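Chitin elicitor receptor kinase 1 (Arabidopsis thaliana, PDB 4EBY) probably senses chitin oligomers through its LysM ectodomain as a plant immune receptor kinase, activated by chitin-induced dimerization. Local coordinates at residues R60-F65 with L142-P147. Numbering follows the deposited sequence.
Sequences RVLVPF and LFVTYP
Arg60 lays its guanidinium flat over the ring of Tyr146, a cation-pi stack that joins two strands of the ectodomain's mixed sheet. Strand 143-147 is part of a LysM domain, and strand 8-13 runs between it and strand 60-70 in the sheet. The axes of segments 60-65 and 143-147 approach to 8.6 Å, so side chains make the contact. Arginine suits this place because its chain, extended from CG to NE, carries a flat cation across that distance. The planes differ by only 8°, and CZ of Arg60 sits 3.7 Å from the centroid of the Tyr146 ring. Tyrosine offers both a broad pi face and a hydroxyl, which hydrogen-bonds to OD1 of Asp152; outside the two segments, OD2 of the same aspartate pairs with NH2 of Arg60, so one carboxylate probably helps to fix both stacked groups. With chi1 at -175°, CG of Tyr146 points away from the backbone N, which brings the ring against the guanidinium. Farther along, the branched ends of Leu62 and Val144 meet at about a right angle, CD2 of Leu62 lying 3.6 Å from CG1 of Val144, a small apolar contact that suits these aliphatic residues. At the guanidinium's edge, the carbonyl oxygen of Pro147 accepts two bonds within the group's plane, which limits its rotation: 3.2 Å from NH1 of Arg60 and a straighter 2.8 Å from NH2.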
loop_
_atom_site.group_PDB
_atom_site.type_symbol
_atom_site.label_atom_id
_atom_site.label_comp_id
_atom_site.label_asym_id
_atom_site.label_seq_id
_atom_site.Cartn_x
_atom_site.Cartn_y
_atom_site.Cartn_z
ATOM N N ARG A 60 -7.717 -6.568 5.863
ATOM C CA ARG A 60 -6.945 -5.650 5.032
ATOM C C ARG A 60 -7.700 -5.317 3.757
ATOM O O ARG A 60 -8.314 -6.205 3.127
ATOM C CB ARG A 60 -5.601 -6.290 4.663
ATOM C CG ARG A 60 -4.613 -6.361 5.823
ATOM C CD ARG A 60 -3.482 -7.330 5.497
ATOM N NE ARG A 60 -2.472 -7.431 6.550
ATOM C CZ ARG A 60 -1.317 -6.751 6.564
ATOM N NH1 ARG A 60 -1.038 -5.870 5.609
ATOM N NH2 ARG A 60 -0.451 -6.928 7.554
ATOM N N VAL A 61 -7.676 -4.041 3.383
ATOM C CA VAL A 61 -8.278 -3.593 2.135
ATOM C C VAL A 61 -7.183 -3.315 1.118
ATOM O O VAL A 61 -6.211 -2.610 1.413
ATOM C CB VAL A 61 -9.123 -2.310 2.346
ATOM C CG1 VAL A 61 -9.701 -1.794 1.019
ATOM C CG2 VAL A 61 -10.228 -2.562 3.377
ATOM N N LEU A 62 -7.327 -3.888 -0.074
ATOM C CA LEU A 62 -6.370 -3.659 -1.158
ATOM C C LEU A 62 -6.787 -2.452 -1.988
ATOM O O LEU A 62 -7.924 -2.374 -2.440
ATOM C CB LEU A 62 -6.294 -4.897 -2.065
ATOM C CG LEU A 62 -5.610 -6.097 -1.431
ATOM C CD1 LEU A 62 -5.816 -7.318 -2.312
ATOM C CD2 LEU A 62 -4.121 -5.806 -1.230
ATOM N N VAL A 63 -5.864 -1.521 -2.198
ATOM C CA VAL A 63 -6.197 -0.312 -2.946
ATOM C C VAL A 63 -5.274 -0.150 -4.145
ATOM O O VAL A 63 -4.053 -0.040 -3.973
ATOM C CB VAL A 63 -6.065 0.951 -2.029
ATOM C CG1 VAL A 63 -6.468 2.244 -2.768
ATOM C CG2 VAL A 63 -6.899 0.796 -0.765
ATOM N N PRO A 64 -5.827 -0.082 -5.367
ATOM C CA PRO A 64 -4.926 0.123 -6.510
ATOM C C PRO A 64 -4.392 1.553 -6.566
ATOM O O PRO A 64 -5.117 2.494 -6.206
ATOM C CB PRO A 64 -5.828 -0.150 -7.716
ATOM C CG PRO A 64 -7.209 0.329 -7.221
ATOM C CD PRO A 64 -7.262 -0.073 -5.760
ATOM N N PHE A 65 -3.135 1.711 -6.974
ATOM C CA PHE A 65 -2.546 3.048 -7.133
ATOM C C PHE A 65 -1.459 3.045 -8.216
ATOM O O PHE A 65 -0.969 1.974 -8.601
ATOM C CB PHE A 65 -2.023 3.586 -5.790
ATOM C CG PHE A 65 -0.810 2.849 -5.240
ATOM C CD1 PHE A 65 0.450 3.417 -5.368
ATOM C CD2 PHE A 65 -0.940 1.647 -4.560
ATOM C CE1 PHE A 65 1.583 2.783 -4.839
ATOM C CE2 PHE A 65 0.199 0.991 -4.024
ATOM C CZ PHE A 65 1.454 1.570 -4.156
ATOM N N LEU A 142 2.285 -7.629 -10.914
ATOM C CA LEU A 142 1.436 -6.764 -10.088
ATOM C C LEU A 142 1.726 -7.115 -8.644
ATOM O O LEU A 142 1.683 -8.294 -8.266
ATOM C CB LEU A 142 -0.052 -7.014 -10.397
ATOM C CG LEU A 142 -1.023 -6.303 -9.451
ATOM C CD1 LEU A 142 -0.894 -4.785 -9.585
ATOM C CD2 LEU A 142 -2.458 -6.703 -9.775
ATOM N N PHE A 143 2.047 -6.100 -7.844
ATOM C CA PHE A 143 2.542 -6.315 -6.483
ATOM C C PHE A 143 1.817 -5.512 -5.446
ATOM O O PHE A 143 1.465 -4.347 -5.682
ATOM C CB PHE A 143 4.044 -6.024 -6.393
ATOM C CG PHE A 143 4.862 -7.096 -7.040
ATOM C CD1 PHE A 143 5.439 -8.091 -6.270
ATOM C CD2 PHE A 143 4.967 -7.160 -8.415
ATOM C CE1 PHE A 143 6.136 -9.141 -6.883
ATOM C CE2 PHE A 143 5.639 -8.188 -9.033
ATOM C CZ PHE A 143 6.251 -9.169 -8.268
ATOM N N VAL A 144 1.616 -6.156 -4.304
ATOM C CA VAL A 144 1.006 -5.526 -3.139
ATOM C C VAL A 144 2.125 -5.008 -2.256
ATOM O O VAL A 144 3.044 -5.748 -1.893
ATOM C CB VAL A 144 0.188 -6.531 -2.301
ATOM C CG1 VAL A 144 -0.489 -5.827 -1.130
ATOM C CG2 VAL A 144 -0.866 -7.263 -3.162
ATOM N N THR A 145 2.056 -3.727 -1.928
ATOM C CA THR A 145 2.899 -3.153 -0.900
ATOM C C THR A 145 2.243 -3.496 0.438
ATOM O O THR A 145 1.160 -2.987 0.775
ATOM C CB THR A 145 2.970 -1.636 -1.099
ATOM O OG1 THR A 145 3.609 -1.375 -2.358
ATOM C CG2 THR A 145 3.771 -0.982 0.008
ATOM N N TYR A 146 2.886 -4.386 1.181
ATOM C CA TYR A 146 2.251 -5.066 2.297
ATOM C C TYR A 146 2.990 -4.766 3.592
ATOM O O TYR A 146 4.069 -5.286 3.832
ATOM C CB TYR A 146 2.252 -6.585 2.001
ATOM C CG TYR A 146 1.514 -7.449 3.003
ATOM C CD1 TYR A 146 0.246 -7.933 2.722
ATOM C CD2 TYR A 146 2.107 -7.818 4.209
ATOM C CE1 TYR A 146 -0.432 -8.748 3.613
ATOM C CE2 TYR A 146 1.426 -8.634 5.118
ATOM C CZ TYR A 146 0.155 -9.088 4.804
ATOM O OH TYR A 146 -0.545 -9.904 5.667
ATOM N N PRO A 147 2.440 -3.881 4.433
ATOM C CA PRO A 147 3.102 -3.634 5.721
ATOM C C PRO A 147 2.907 -4.827 6.670
ATOM O O PRO A 147 1.777 -5.278 6.908
ATOM C CB PRO A 147 2.379 -2.373 6.249
ATOM C CG PRO A 147 1.745 -1.750 5.007
ATOM C CD PRO A 147 1.324 -2.945 4.189
#